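Local coordinates for trehalose synthase regulatory protein (Candida albicans, PDB 5HUS) that probably acts as a regulatory subunit of fungal trehalose synthesis, with a C-terminal domain related to the trehalose-phosphatases of the HAD superfamily, at residues Tyr76-Arg79 with Ser80-Asp83; Ile205-Val208 with Leu209-Asn213; Val222-Ile225 with Asn226-Gln229; Gln229-Met232 with Lys233-Ile236; Tyr260-Val263 with Asn264-Lys268. One frame throughout, in Å; residues are numbered along the deposited sequence.

Contact 1 of 5, residues Tyr76-Arg79 with Ser80-Asp83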
loop_
_atom_site.group_PDB
_atom_site.type_symbol
_atom_site.label_atom_id
_atom_site.label_comp_id
_atom_site.label_asym_id
_atom_site.label_seq_id
_atom_site.Cartn_x
_atom_site.Cartn_y
_atom_site.Cartn_z
ATOM N N TYR A 76 -2.250 1.840 5.102
ATOM C CA TYR A 76 -2.521 3.278 5.167
ATOM C C TYR A 76 -2.203 3.872 6.530
ATOM O O TYR A 76 -2.154 5.093 6.676
ATOM C CB TYR A 76 -3.986 3.578 4.839
ATOM C CG TYR A 76 -4.319 3.536 3.370
ATOM C CD1 TYR A 76 -3.939 4.567 2.525
ATOM C CD2 TYR A 76 -5.029 2.471 2.834
ATOM C CE1 TYR A 76 -4.246 4.530 1.176
ATOM C CE2 TYR A 76 -5.343 2.424 1.494
ATOM C CZ TYR A 76 -4.950 3.455 0.670
ATOM O OH TYR A 76 -5.263 3.409 -0.669
ATOM N N LEU A 77 -1.994 3.013 7.525
ATOM C CA LEU A 77 -1.834 3.474 8.901
ATOM C C LEU A 77 -0.525 4.223 9.133
ATOM O O LEU A 77 0.466 4.007 8.437
ATOM C CB LEU A 77 -1.931 2.294 9.866
ATOM C CG LEU A 77 -3.251 1.529 9.852
ATOM C CD1 LEU A 77 -3.180 0.354 10.811
ATOM C CD2 LEU A 77 -4.429 2.430 10.212
ATOM N N GLN A 78 -0.529 5.107 10.125
ATOM C CA GLN A 78 0.656 5.886 10.430
ATOM C C GLN A 78 1.690 5.044 11.165
ATOM O O GLN A 78 1.370 3.991 11.736
ATOM C CB GLN A 78 0.288 7.124 11.252
ATOM C CG GLN A 78 -0.157 6.842 12.681
ATOM C CD GLN A 78 -0.643 8.105 13.382
ATOM O OE1 GLN A 78 0.127 9.036 13.610
ATOM N NE2 GLN A 78 -1.930 8.144 13.708
ATOM N N ARG A 79 2.933 5.513 11.123
ATOM C CA ARG A 79 4.057 4.794 11.705
ATOM C C ARG A 79 3.792 4.382 13.145
ATOM O O ARG A 79 3.997 3.219 13.513
ATOM C CB ARG A 79 5.319 5.646 11.636
ATOM C CG ARG A 79 5.911 5.757 10.236
ATOM C CD ARG A 79 6.999 6.805 10.196
ATOM N NE ARG A 79 6.440 8.139 10.372
ATOM C CZ ARG A 79 7.165 9.239 10.533
ATOM N NH1 ARG A 79 8.493 9.169 10.530
ATOM N NH2 ARG A 79 6.561 10.410 10.684
ATOM N N SER A 80 3.326 5.328 13.951
ATOM C CA SER A 80 3.156 5.073 15.377
ATOM C C SER A 80 2.140 3.959 15.654
ATOM O O SER A 80 2.344 3.152 16.564
ATOM C CB SER A 80 2.760 6.369 16.102
ATOM O OG SER A 80 1.562 6.914 15.581
ATOM N N ASP A 81 1.065 3.892 14.870
ATOM C CA ASP A 81 0.092 2.805 15.029
ATOM C C ASP A 81 0.679 1.455 14.622
ATOM O O ASP A 81 0.438 0.444 15.280
ATOM C CB ASP A 81 -1.180 3.082 14.225
ATOM C CG ASP A 81 -2.069 4.131 14.877
ATOM O OD1 ASP A 81 -1.766 4.541 16.013
ATOM O OD2 ASP A 81 -3.069 4.540 14.254
ATOM N N LEU A 82 1.440 1.432 13.529
ATOM C CA LEU A 82 2.053 0.195 13.074
ATOM C C LEU A 82 3.131 -0.296 14.034
ATOM O O LEU A 82 3.273 -1.499 14.238
ATOM C CB LEU A 82 2.639 0.374 11.659
ATOM C CG LEU A 82 1.536 0.453 10.601
ATOM C CD1 LEU A 82 2.081 0.917 9.252
ATOM C CD2 LEU A 82 0.812 -0.884 10.466
ATOM N N ASP A 83 3.900 0.627 14.602
ATOM C CA ASP A 83 4.938 0.254 15.564
ATOM C C ASP A 83 4.311 -0.382 16.806
ATOM O O ASP A 83 4.851 -1.335 17.365
ATOM C CB ASP A 83 5.783 1.466 15.962
ATOM C CG ASP A 83 6.862 1.804 14.943
ATOM O OD1 ASP A 83 7.195 0.953 14.092
ATOM O OD2 ASP A 83 7.395 2.930 15.019
HETATM O O HOH W 1 -2.962 5.610 11.571
HETATM O O HOH W 2 3.242 8.288 13.170
HETATM O O HOH W 3 1.891 9.398 15.299
#
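Gln78 turns its side chain back beside the first turn of helix 79-86, where it meets Ser80 and Asp81. It is the N-cap residue of that helix. Its CG stands between the backbone N and the carbonyl carbon (chi1 70°), and the chain runs on extended through CD. Gln78 CG thereby comes within 3.4 Å of Ser80 OG. The amide passes Asp81 obliquely, with its plane 58° from that of the carboxylate. Gln78 NE2 stays 3.8 Å from Asp81 OD2, and a water fills in between them. This water donates to Asp81 OD2 at 2.9 Å, accepts from Gln78 N at 2.9 Å, and accepts weakly from Gln78 NE2. A different water accepts from Ser80 N in the first turn. Leu77, just before the cap, crosses Leu82 at about a right angle, with Leu77 CB 4.0 Å from Leu82 CG. Leu82 also touches Ala96 of strand 93-96. Two backbone bonds start the helix: Leu82 N to Gln78 O at 3.1 Å and Asp83 N to Arg79 O at 2.8 Å. Arg79 forms a salt bridge with Asp146 and a cation-pi contact with Phe101; Asp83 forms a salt bridge with Lys103 and a hydrogen bond with Trp110. Water thus bonds to Gln78 N and Ser80 N, two amides at this helix start. Asp81 and Asp83, both in the first turns, would probably be stabilised as anions by the helix dipole.

Contact 2 of 5, residues Ile205-Val208 with Leu209-Asn213; sequences IRLV and LSCHN
The His212 ring meets Val208 at its edge. Val208 CG1 lies in the ring plane, 3.9 Å from His212 CD2. Val208 O also sits near that plane, 3.4 Å from the same carbon. The two side chains run side by side and point the same way. Outside the helix, the ring of Phe70 stacks with His212, Tyr72 meets it with planes about 70° apart, and His212 NE2 bonds to Tyr72 OH. On another side of the helix, Ser210 OG is set beside its own backbone N (chi1 -63°). From there it donates to Arg206 O at 2.8 Å. Ser210 N bonds to the same Arg206 O at 2.9 Å, and the two donors arrive from opposite faces of the carbonyl plane. Leu207 CD2 packs 4.0 Å from Cys211 SG. Ile205, Val208 and Leu209 lay helix 200-213 on strand 20-26 of the central sheet. Arg206 NH2 bonds to Phe228 O, and its other partners lie in the loop after helix 225-229. The chemistry is divided by side: apolar groups seat the helix on the sheet, Ser210 spends its hydroxyl on the helix backbone, and His212 and Arg206 tie the helix to its surroundings.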
loop_
_atom_site.group_PDB
_atom_site.type_symbol
_atom_site.label_atom_id
_atom_site.label_comp_id
_atom_site.label_asym_id
_atom_site.label_seq_id
_atom_site.Cartn_x
_atom_site.Cartn_y
_atom_site.Cartn_z
ATOM N N ILE A 205 7.275 0.404 -3.156
ATOM C CA ILE A 205 7.483 -0.957 -3.622
ATOM C C ILE A 205 8.826 -1.041 -4.345
ATOM O O ILE A 205 9.614 -1.952 -4.108
ATOM C CB ILE A 205 6.338 -1.424 -4.544
ATOM C CG1 ILE A 205 5.060 -1.621 -3.714
ATOM C CG2 ILE A 205 6.731 -2.738 -5.263
ATOM C CD1 ILE A 205 3.817 -1.903 -4.530
ATOM N N ARG A 206 9.102 -0.053 -5.191
ATOM C CA ARG A 206 10.368 -0.012 -5.914
ATOM C C ARG A 206 11.547 0.079 -4.952
ATOM O O ARG A 206 12.568 -0.565 -5.160
ATOM C CB ARG A 206 10.394 1.166 -6.892
ATOM C CG ARG A 206 11.736 1.338 -7.595
ATOM C CD ARG A 206 11.696 2.472 -8.614
ATOM N NE ARG A 206 11.510 3.780 -7.996
ATOM C CZ ARG A 206 11.408 4.919 -8.675
ATOM N NH1 ARG A 206 11.479 4.913 -10.001
ATOM N NH2 ARG A 206 11.235 6.066 -8.028
ATOM N N LEU A 207 11.395 0.862 -3.890
ATOM C CA LEU A 207 12.448 1.003 -2.884
ATOM C C LEU A 207 12.714 -0.314 -2.153
ATOM O O LEU A 207 13.863 -0.738 -2.005
ATOM C CB LEU A 207 12.075 2.112 -1.884
ATOM C CG LEU A 207 13.046 2.454 -0.745
ATOM C CD1 LEU A 207 12.823 3.890 -0.295
ATOM C CD2 LEU A 207 12.896 1.520 0.461
ATOM N N VAL A 208 11.652 -0.954 -1.675
ATOM C CA VAL A 208 11.797 -2.229 -0.980
ATOM C C VAL A 208 12.399 -3.282 -1.907
ATOM O O VAL A 208 13.328 -3.994 -1.527
ATOM C CB VAL A 208 10.443 -2.710 -0.421
ATOM C CG1 VAL A 208 10.558 -4.120 0.134
ATOM C CG2 VAL A 208 9.959 -1.739 0.660
ATOM N N LEU A 209 11.889 -3.350 -3.131
ATOM C CA LEU A 209 12.432 -4.274 -4.121
ATOM C C LEU A 209 13.923 -4.012 -4.359
ATOM O O LEU A 209 14.719 -4.953 -4.343
ATOM C CB LEU A 209 11.649 -4.181 -5.430
ATOM C CG LEU A 209 12.163 -5.021 -6.605
ATOM C CD1 LEU A 209 12.257 -6.495 -6.233
ATOM C CD2 LEU A 209 11.258 -4.833 -7.810
ATOM N N SER A 210 14.302 -2.748 -4.534
ATOM C CA SER A 210 15.708 -2.387 -4.746
ATOM C C SER A 210 16.604 -2.823 -3.593
ATOM O O SER A 210 17.707 -3.313 -3.810
ATOM C CB SER A 210 15.855 -0.872 -4.960
ATOM O OG SER A 210 15.172 -0.458 -6.131
ATOM N N CYS A 211 16.133 -2.636 -2.364
ATOM C CA CYS A 211 16.922 -2.998 -1.195
ATOM C C CYS A 211 17.259 -4.477 -1.177
ATOM O O CYS A 211 18.408 -4.853 -0.951
ATOM C CB CYS A 211 16.192 -2.620 0.091
ATOM S SG CYS A 211 16.146 -0.855 0.379
ATOM N N HIS A 212 16.262 -5.317 -1.421
ATOM C CA HIS A 212 16.494 -6.746 -1.386
ATOM C C HIS A 212 17.107 -7.251 -2.694
ATOM O O HIS A 212 17.845 -8.235 -2.693
ATOM C CB HIS A 212 15.189 -7.478 -1.066
ATOM C CG HIS A 212 14.692 -7.217 0.321
ATOM N ND1 HIS A 212 15.253 -7.811 1.432
ATOM C CD2 HIS A 212 13.707 -6.407 0.782
ATOM C CE1 HIS A 212 14.624 -7.391 2.517
ATOM N NE2 HIS A 212 13.684 -6.538 2.150
ATOM N N ASN A 213 16.820 -6.568 -3.798
ATOM C CA ASN A 213 17.329 -6.991 -5.105
ATOM C C ASN A 213 18.802 -6.649 -5.305
ATOM O O ASN A 213 19.535 -7.390 -5.961
ATOM C CB ASN A 213 16.505 -6.354 -6.230
ATOM C CG ASN A 213 16.713 -7.036 -7.569
ATOM O OD1 ASN A 213 16.882 -8.250 -7.642
ATOM N ND2 ASN A 213 16.690 -6.252 -8.640
#

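Contact 3 of 5, residues Val222-Ile225 with Asn226-Gln229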
loop_
_atom_site.group_PDB
_atom_site.type_symbol
_atom_site.label_atom_id
_atom_site.label_comp_id
_atom_site.label_asym_id
_atom_site.label_seq_id
_atom_site.Cartn_x
_atom_site.Cartn_y
_atom_site.Cartn_z
ATOM N N VAL A 222 18.959 6.007 2.546
ATOM C CA VAL A 222 18.680 7.319 3.120
ATOM C C VAL A 222 19.522 8.396 2.435
ATOM O O VAL A 222 18.999 9.439 2.040
ATOM C CB VAL A 222 18.924 7.327 4.647
ATOM C CG1 VAL A 222 18.782 8.734 5.206
ATOM C CG2 VAL A 222 17.950 6.375 5.337
ATOM N N THR A 223 20.811 8.125 2.256
ATOM C CA THR A 223 21.709 9.060 1.585
ATOM C C THR A 223 21.264 9.335 0.150
ATOM O O THR A 223 21.361 10.464 -0.337
ATOM C CB THR A 223 23.161 8.532 1.573
ATOM O OG1 THR A 223 23.634 8.399 2.918
ATOM C CG2 THR A 223 24.080 9.482 0.814
ATOM N N HIS A 224 20.761 8.306 -0.522
ATOM C CA HIS A 224 20.362 8.450 -1.918
ATOM C C HIS A 224 18.845 8.474 -2.096
ATOM O O HIS A 224 18.335 8.025 -3.115
ATOM C CB HIS A 224 20.968 7.321 -2.760
ATOM C CG HIS A 224 22.466 7.316 -2.770
ATOM N ND1 HIS A 224 23.214 6.769 -1.750
ATOM C CD2 HIS A 224 23.352 7.804 -3.669
ATOM C CE1 HIS A 224 24.500 6.918 -2.023
ATOM N NE2 HIS A 224 24.610 7.544 -3.180
ATOM N N ILE A 225 18.127 9.027 -1.124
ATOM C CA ILE A 225 16.669 8.932 -1.145
ATOM C C ILE A 225 16.069 9.687 -2.337
ATOM O O ILE A 225 15.023 9.305 -2.845
ATOM C CB ILE A 225 16.041 9.434 0.184
ATOM C CG1 ILE A 225 14.595 8.938 0.324
ATOM C CG2 ILE A 225 16.127 10.961 0.315
ATOM C CD1 ILE A 225 14.474 7.446 0.554
ATOM N N ASN A 226 16.752 10.726 -2.814
ATOM C CA ASN A 226 16.269 11.470 -3.975
ATOM C C ASN A 226 16.042 10.573 -5.191
ATOM O O ASN A 226 15.081 10.759 -5.943
ATOM C CB ASN A 226 17.246 12.599 -4.324
ATOM C CG ASN A 226 17.387 12.812 -5.818
ATOM O OD1 ASN A 226 16.544 13.452 -6.449
ATOM N ND2 ASN A 226 18.464 12.284 -6.392
ATOM N N GLU A 227 16.918 9.591 -5.375
ATOM C CA GLU A 227 16.771 8.624 -6.457
ATOM C C GLU A 227 15.489 7.796 -6.324
ATOM O O GLU A 227 14.850 7.476 -7.321
ATOM C CB GLU A 227 17.985 7.696 -6.507
ATOM C CG GLU A 227 19.278 8.384 -6.911
ATOM C CD GLU A 227 20.466 7.446 -6.866
ATOM O OE1 GLU A 227 20.268 6.217 -6.993
ATOM O OE2 GLU A 227 21.601 7.938 -6.697
ATOM N N PHE A 228 15.114 7.452 -5.095
ATOM C CA PHE A 228 13.902 6.670 -4.882
ATOM C C PHE A 228 12.643 7.534 -4.933
ATOM O O PHE A 228 11.527 7.022 -5.052
ATOM C CB PHE A 228 14.003 5.906 -3.554
ATOM C CG PHE A 228 15.088 4.866 -3.557
ATOM C CD1 PHE A 228 16.305 5.112 -2.942
ATOM C CD2 PHE A 228 14.908 3.664 -4.219
ATOM C CE1 PHE A 228 17.319 4.169 -2.965
ATOM C CE2 PHE A 228 15.920 2.711 -4.250
ATOM C CZ PHE A 228 17.125 2.964 -3.618
ATOM N N GLN A 229 12.827 8.849 -4.882
ATOM C CA GLN A 229 11.715 9.790 -4.980
ATOM C C GLN A 229 11.456 10.241 -6.416
ATOM O O GLN A 229 10.452 10.896 -6.691
ATOM C CB GLN A 229 11.983 11.012 -4.107
ATOM C CG GLN A 229 12.151 10.696 -2.638
ATOM C CD GLN A 229 12.742 11.855 -1.859
ATOM O OE1 GLN A 229 13.433 12.711 -2.421
ATOM N NE2 GLN A 229 12.480 11.890 -0.563
HETATM O O HOH W 4 19.291 11.983 -1.881
#
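His224 and Glu227 lie side by side and point the same way. Glu227 OE2 comes to the edge of the imidazole, near its plane, 3.5 Å from His224 CD2. The ring and carboxylate planes are 67° apart. Glu227 reaches this place with an extended chain (chi2 177°). His224 NE2 and Glu227 OE2 remain 4.6 Å apart, and the imidazole has its bond elsewhere, from ND1 to Tyr220 O. The ring also stacks with that of Tyr220. These residues mark a break between two helices. His224 leaves helical geometry after helix 218-223, and the short helix 225-229 follows at once. A water bridges the break, donating to Thr223 O and accepting from Asn226 N. The new helix is loosely bonded. Glu227 N reaches His224 O at 3.1 Å with a bent, weak bond, and Ile225 O receives weak bonds from both Phe228 N and Gln229 N. Gln229 crosses Ile225 obliquely. Its CG lies 3.2 Å from Ile225 O, and its NE2 lies 3.7 Å from Ile225 CG1. That nitrogen bonds to Leu113 O. Phe228 turns another way. Ile225 CA stands at the edge of its ring, while His224 O approaches obliquely, 3.6 Å from Phe228 CD1. The opposite edge of the ring, CD2 and CE2, packs against Leu207 and Ser210 of helix 200-213.

Contact 4 of 5, residues Gln229-Met232 with Lys233-Ile236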
loop_
_atom_site.group_PDB
_atom_site.type_symbol
_atom_site.label_atom_id
_atom_site.label_comp_id
_atom_site.label_asym_id
_atom_site.label_seq_id
_atom_site.Cartn_x
_atom_site.Cartn_y
_atom_site.Cartn_z
ATOM N N GLN A 229 12.827 8.849 -4.882
ATOM C CA GLN A 229 11.715 9.790 -4.980
ATOM C C GLN A 229 11.456 10.241 -6.416
ATOM O O GLN A 229 10.452 10.896 -6.691
ATOM C CB GLN A 229 11.983 11.012 -4.107
ATOM C CG GLN A 229 12.151 10.696 -2.638
ATOM C CD GLN A 229 12.742 11.855 -1.859
ATOM O OE1 GLN A 229 13.433 12.711 -2.421
ATOM N NE2 GLN A 229 12.480 11.890 -0.563
ATOM N N GLN A 230 12.368 9.897 -7.321
ATOM C CA GLN A 230 12.248 10.274 -8.728
ATOM C C GLN A 230 11.039 9.579 -9.356
ATOM O O GLN A 230 10.552 8.589 -8.813
ATOM C CB GLN A 230 13.540 9.927 -9.485
ATOM C CG GLN A 230 13.635 8.488 -9.971
ATOM C CD GLN A 230 15.042 8.117 -10.408
ATOM O OE1 GLN A 230 15.945 8.951 -10.403
ATOM N NE2 GLN A 230 15.235 6.859 -10.786
ATOM N N PRO A 231 10.533 10.103 -10.488
ATOM C CA PRO A 231 9.354 9.480 -11.106
ATOM C C PRO A 231 9.585 8.024 -11.499
ATOM O O PRO A 231 10.711 7.633 -11.817
ATOM C CB PRO A 231 9.107 10.345 -12.348
ATOM C CG PRO A 231 10.406 11.033 -12.605
ATOM C CD PRO A 231 10.986 11.280 -11.251
ATOM N N MET A 232 8.515 7.235 -11.478
ATOM C CA MET A 232 8.591 5.809 -11.785
ATOM C C MET A 232 9.085 5.532 -13.203
ATOM O O MET A 232 9.489 4.412 -13.512
ATOM C CB MET A 232 7.223 5.155 -11.582
ATOM C CG MET A 232 6.773 5.107 -10.128
ATOM S SD MET A 232 7.926 4.188 -9.093
ATOM C CE MET A 232 7.965 2.617 -9.949
ATOM N N LYS A 233 9.049 6.552 -14.056
ATOM C CA LYS A 233 9.474 6.418 -15.448
ATOM C C LYS A 233 10.952 6.039 -15.572
ATOM O O LYS A 233 11.322 5.203 -16.396
ATOM C CB LYS A 233 9.211 7.720 -16.207
ATOM C CG LYS A 233 7.872 8.373 -15.888
ATOM C CD LYS A 233 7.724 9.700 -16.624
ATOM C CE LYS A 233 8.895 10.628 -16.330
ATOM N NZ LYS A 233 8.892 11.843 -17.196
ATOM N N ASP A 234 11.791 6.662 -14.746
ATOM C CA ASP A 234 13.233 6.432 -14.782
ATOM C C ASP A 234 13.632 5.201 -13.970
ATOM O O ASP A 234 13.696 5.259 -12.742
ATOM C CB ASP A 234 13.975 7.657 -14.252
ATOM C CG ASP A 234 13.203 8.941 -14.477
ATOM O OD1 ASP A 234 12.483 9.033 -15.493
ATOM O OD2 ASP A 234 13.311 9.857 -13.635
ATOM N N ASP A 235 13.911 4.095 -14.654
ATOM C CA ASP A 235 14.245 2.854 -13.961
ATOM C C ASP A 235 15.272 1.992 -14.692
ATOM O O ASP A 235 14.946 1.292 -15.650
ATOM C CB ASP A 235 12.978 2.031 -13.711
ATOM C CG ASP A 235 12.274 2.422 -12.428
ATOM O OD1 ASP A 235 12.970 2.847 -11.481
ATOM O OD2 ASP A 235 11.031 2.304 -12.361
ATOM N N ILE A 236 16.515 2.054 -14.224
ATOM C CA ILE A 236 17.549 1.113 -14.636
ATOM C C ILE A 236 18.098 0.423 -13.392
ATOM O O ILE A 236 18.752 1.058 -12.565
ATOM C CB ILE A 236 18.697 1.798 -15.403
ATOM C CG1 ILE A 236 18.598 3.322 -15.280
ATOM C CG2 ILE A 236 18.694 1.371 -16.863
ATOM C CD1 ILE A 236 19.808 3.963 -14.631
#
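Gln230 reaches across a turn to Asp234. Its CB lies 4.2 Å from Asp234 OD2, and its CG is slightly nearer the same oxygen at 3.9 Å. CD then passes 4.0 Å from Asp234 CB. At the tip, Gln230 NE2 gives a weak hydrogen bond to Asp234 O at 3.0 Å, with an N-H...O angle of only 121°. The amide and carboxylate planes are 66° apart. The turn itself is a type I beta turn from Pro231 to Asp234. It is closed by Asp234 N bonding to Pro231 O at 3.3 Å, with the donor well above the carbonyl plane. Pro231 CG rests 3.3 Å from Asp234 OD2. Met232 is bent at chi2 and chi3, which brings its CE to 3.9 Å from Asp235 OD2. Asp235 OD2 also stands 2.9 Å from Met232 O, two acceptors that do not bond. Met232 N is buried here with no partner in the model. The turn belongs to the loop between helix 225-229 and strand 243-250. It leans on helix 200-213: Met232 packs on Leu202, Lys203 and Arg206, Asp235 OD1 forms a salt bridge with Arg206, and Gln230 O accepts a bond from the same arginine. Tyr262 of helix 254-265 also touches Met232.

Contact 5 of 5, residues Tyr260-Val263 with Asn264-Lys268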
loop_
_atom_site.group_PDB
_atom_site.type_symbol
_atom_site.label_atom_id
_atom_site.label_comp_id
_atom_site.label_asym_id
_atom_site.label_seq_id
_atom_site.Cartn_x
_atom_site.Cartn_y
_atom_site.Cartn_z
ATOM N N TYR A 260 -0.921 -3.325 -9.051
ATOM C CA TYR A 260 -1.000 -4.546 -9.864
ATOM C C TYR A 260 -0.294 -4.336 -11.195
ATOM O O TYR A 260 0.510 -5.158 -11.626
ATOM C CB TYR A 260 -2.450 -4.972 -10.133
ATOM C CG TYR A 260 -3.231 -5.385 -8.914
ATOM C CD1 TYR A 260 -2.672 -6.202 -7.942
ATOM C CD2 TYR A 260 -4.534 -4.946 -8.734
ATOM C CE1 TYR A 260 -3.404 -6.578 -6.821
ATOM C CE2 TYR A 260 -5.264 -5.305 -7.623
ATOM C CZ TYR A 260 -4.698 -6.115 -6.670
ATOM O OH TYR A 260 -5.439 -6.458 -5.568
ATOM N N GLU A 261 -0.615 -3.231 -11.850
ATOM C CA GLU A 261 -0.014 -2.933 -13.145
ATOM C C GLU A 261 1.505 -2.815 -13.043
ATOM O O GLU A 261 2.230 -3.295 -13.919
ATOM C CB GLU A 261 -0.623 -1.655 -13.720
ATOM C CG GLU A 261 -2.087 -1.807 -14.106
ATOM C CD GLU A 261 -2.710 -0.503 -14.567
ATOM O OE1 GLU A 261 -1.957 0.445 -14.856
ATOM O OE2 GLU A 261 -3.956 -0.425 -14.634
ATOM N N TYR A 262 1.989 -2.201 -11.966
ATOM C CA TYR A 262 3.431 -2.064 -11.764
ATOM C C TYR A 262 4.113 -3.412 -11.536
ATOM O O TYR A 262 5.132 -3.714 -12.161
ATOM C CB TYR A 262 3.733 -1.123 -10.587
ATOM C CG TYR A 262 5.214 -1.026 -10.267
ATOM C CD1 TYR A 262 6.142 -0.713 -11.257
ATOM C CD2 TYR A 262 5.687 -1.251 -8.981
ATOM C CE1 TYR A 262 7.497 -0.631 -10.973
ATOM C CE2 TYR A 262 7.038 -1.167 -8.684
ATOM C CZ TYR A 262 7.941 -0.859 -9.686
ATOM O OH TYR A 262 9.285 -0.771 -9.397
ATOM N N VAL A 263 3.556 -4.224 -10.639
ATOM C CA VAL A 263 4.147 -5.522 -10.353
ATOM C C VAL A 263 4.058 -6.426 -11.582
ATOM O O VAL A 263 4.988 -7.176 -11.861
ATOM C CB VAL A 263 3.479 -6.188 -9.131
ATOM C CG1 VAL A 263 3.973 -7.612 -8.954
ATOM C CG2 VAL A 263 3.780 -5.361 -7.889
ATOM N N ASN A 264 2.957 -6.333 -12.326
ATOM C CA ASN A 264 2.825 -7.085 -13.581
ATOM C C ASN A 264 3.928 -6.726 -14.567
ATOM O O ASN A 264 4.481 -7.595 -15.245
ATOM C CB ASN A 264 1.462 -6.838 -14.234
ATOM C CG ASN A 264 0.342 -7.600 -13.555
ATOM O OD1 ASN A 264 0.588 -8.491 -12.748
ATOM N ND2 ASN A 264 -0.895 -7.257 -13.889
ATOM N N SER A 265 4.251 -5.440 -14.626
ATOM C CA SER A 265 5.252 -4.936 -15.559
ATOM C C SER A 265 6.670 -5.353 -15.172
ATOM O O SER A 265 7.571 -5.328 -16.005
ATOM C CB SER A 265 5.160 -3.412 -15.661
ATOM O OG SER A 265 5.773 -2.763 -14.558
ATOM N N LEU A 266 6.864 -5.755 -13.918
ATOM C CA LEU A 266 8.185 -6.164 -13.440
ATOM C C LEU A 266 8.649 -7.488 -14.031
ATOM O O LEU A 266 9.797 -7.889 -13.840
ATOM C CB LEU A 266 8.195 -6.264 -11.911
ATOM C CG LEU A 266 8.160 -4.933 -11.161
ATOM C CD1 LEU A 266 8.066 -5.169 -9.655
ATOM C CD2 LEU A 266 9.382 -4.091 -11.501
ATOM N N LYS A 267 7.759 -8.169 -14.746
ATOM C CA LYS A 267 8.079 -9.481 -15.295
ATOM C C LYS A 267 9.248 -9.388 -16.283
ATOM O O LYS A 267 9.930 -10.375 -16.538
ATOM C CB LYS A 267 6.841 -10.097 -15.961
ATOM C CG LYS A 267 6.998 -11.560 -16.351
ATOM C CD LYS A 267 5.804 -12.425 -15.933
ATOM C CE LYS A 267 6.088 -13.173 -14.630
ATOM N NZ LYS A 267 5.350 -14.467 -14.496
ATOM N N LYS A 268 9.495 -8.192 -16.815
ATOM C CA LYS A 268 10.626 -7.989 -17.717
ATOM C C LYS A 268 11.953 -7.904 -16.960
ATOM O O LYS A 268 13.015 -8.155 -17.529
ATOM C CB LYS A 268 10.431 -6.720 -18.551
ATOM C CG LYS A 268 10.439 -5.457 -17.720
ATOM C CD LYS A 268 10.449 -4.197 -18.571
ATOM C CE LYS A 268 10.472 -2.964 -17.679
ATOM N NZ LYS A 268 10.557 -1.700 -18.459
#
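Tyr262 O is gripped by two donors. Ser265 OG reaches it at 2.7 Å, and Leu266 N adds a weak bond at 3.2 Å. The serine hydroxyl can do this because it stands between its own backbone N and carbonyl carbon (chi1 78°). Leu266 N also bonds to Val263 O at 3.1 Å, from far above that carbonyl plane. Leu266 N is thus shared between partners three and four residues back. This marks a change from alpha-helix to a 3-10 turn at residues 266-268. Earlier in the helix the pattern is regular, with Asn264 N bonding to Tyr260 O at 2.8 Å and Ser265 N to Glu261 O at 3.0 Å. The side chains of Tyr262 and Leu266 cross obliquely. Leu266 CG lies 4.3 Å above one face of the tyrosine ring, offset toward its rim. Leu266 CD2 approaches Tyr262 OH at 3.9 Å. Both residues also touch helix 200-213, Tyr262 through Ile205 and Arg206, Leu266 through Leu209. Asn264 bonds to Thr275 OG1 and Ala289 O, and Tyr260 OH bonds to Gly251 O. Val263 and Leu266 pack on strand 272-278. Helix 254-265 connects strand 243-250 to strand 272-278 in a beta-alpha-beta crossover, the repeating element of the Rossmann-like core expected of the HAD superfamily.

Overall arrangement
The five contacts follow one another along the chain, and all lie in the part of it related to the trehalose-phosphatases. Contact 1 stands apart, at the start of helix 79-86; its nearest atoms are about 11 Å from contact 2. Contact 2, on helix 200-213, is the hub. It touches contacts 3, 4 and 5, with centres about 12, 13 and 14 Å away. Arg206 joins it to both 3 and 4, and Tyr262 and Leu266 join it to 5. Contacts 3 and 4 share Gln229 and run into each other. Contacts 4 and 5 meet through Met232 and Tyr262. Helices 200-213 and 254-265 thus pack together beside the central sheet, with the 225-236 region laid along the first.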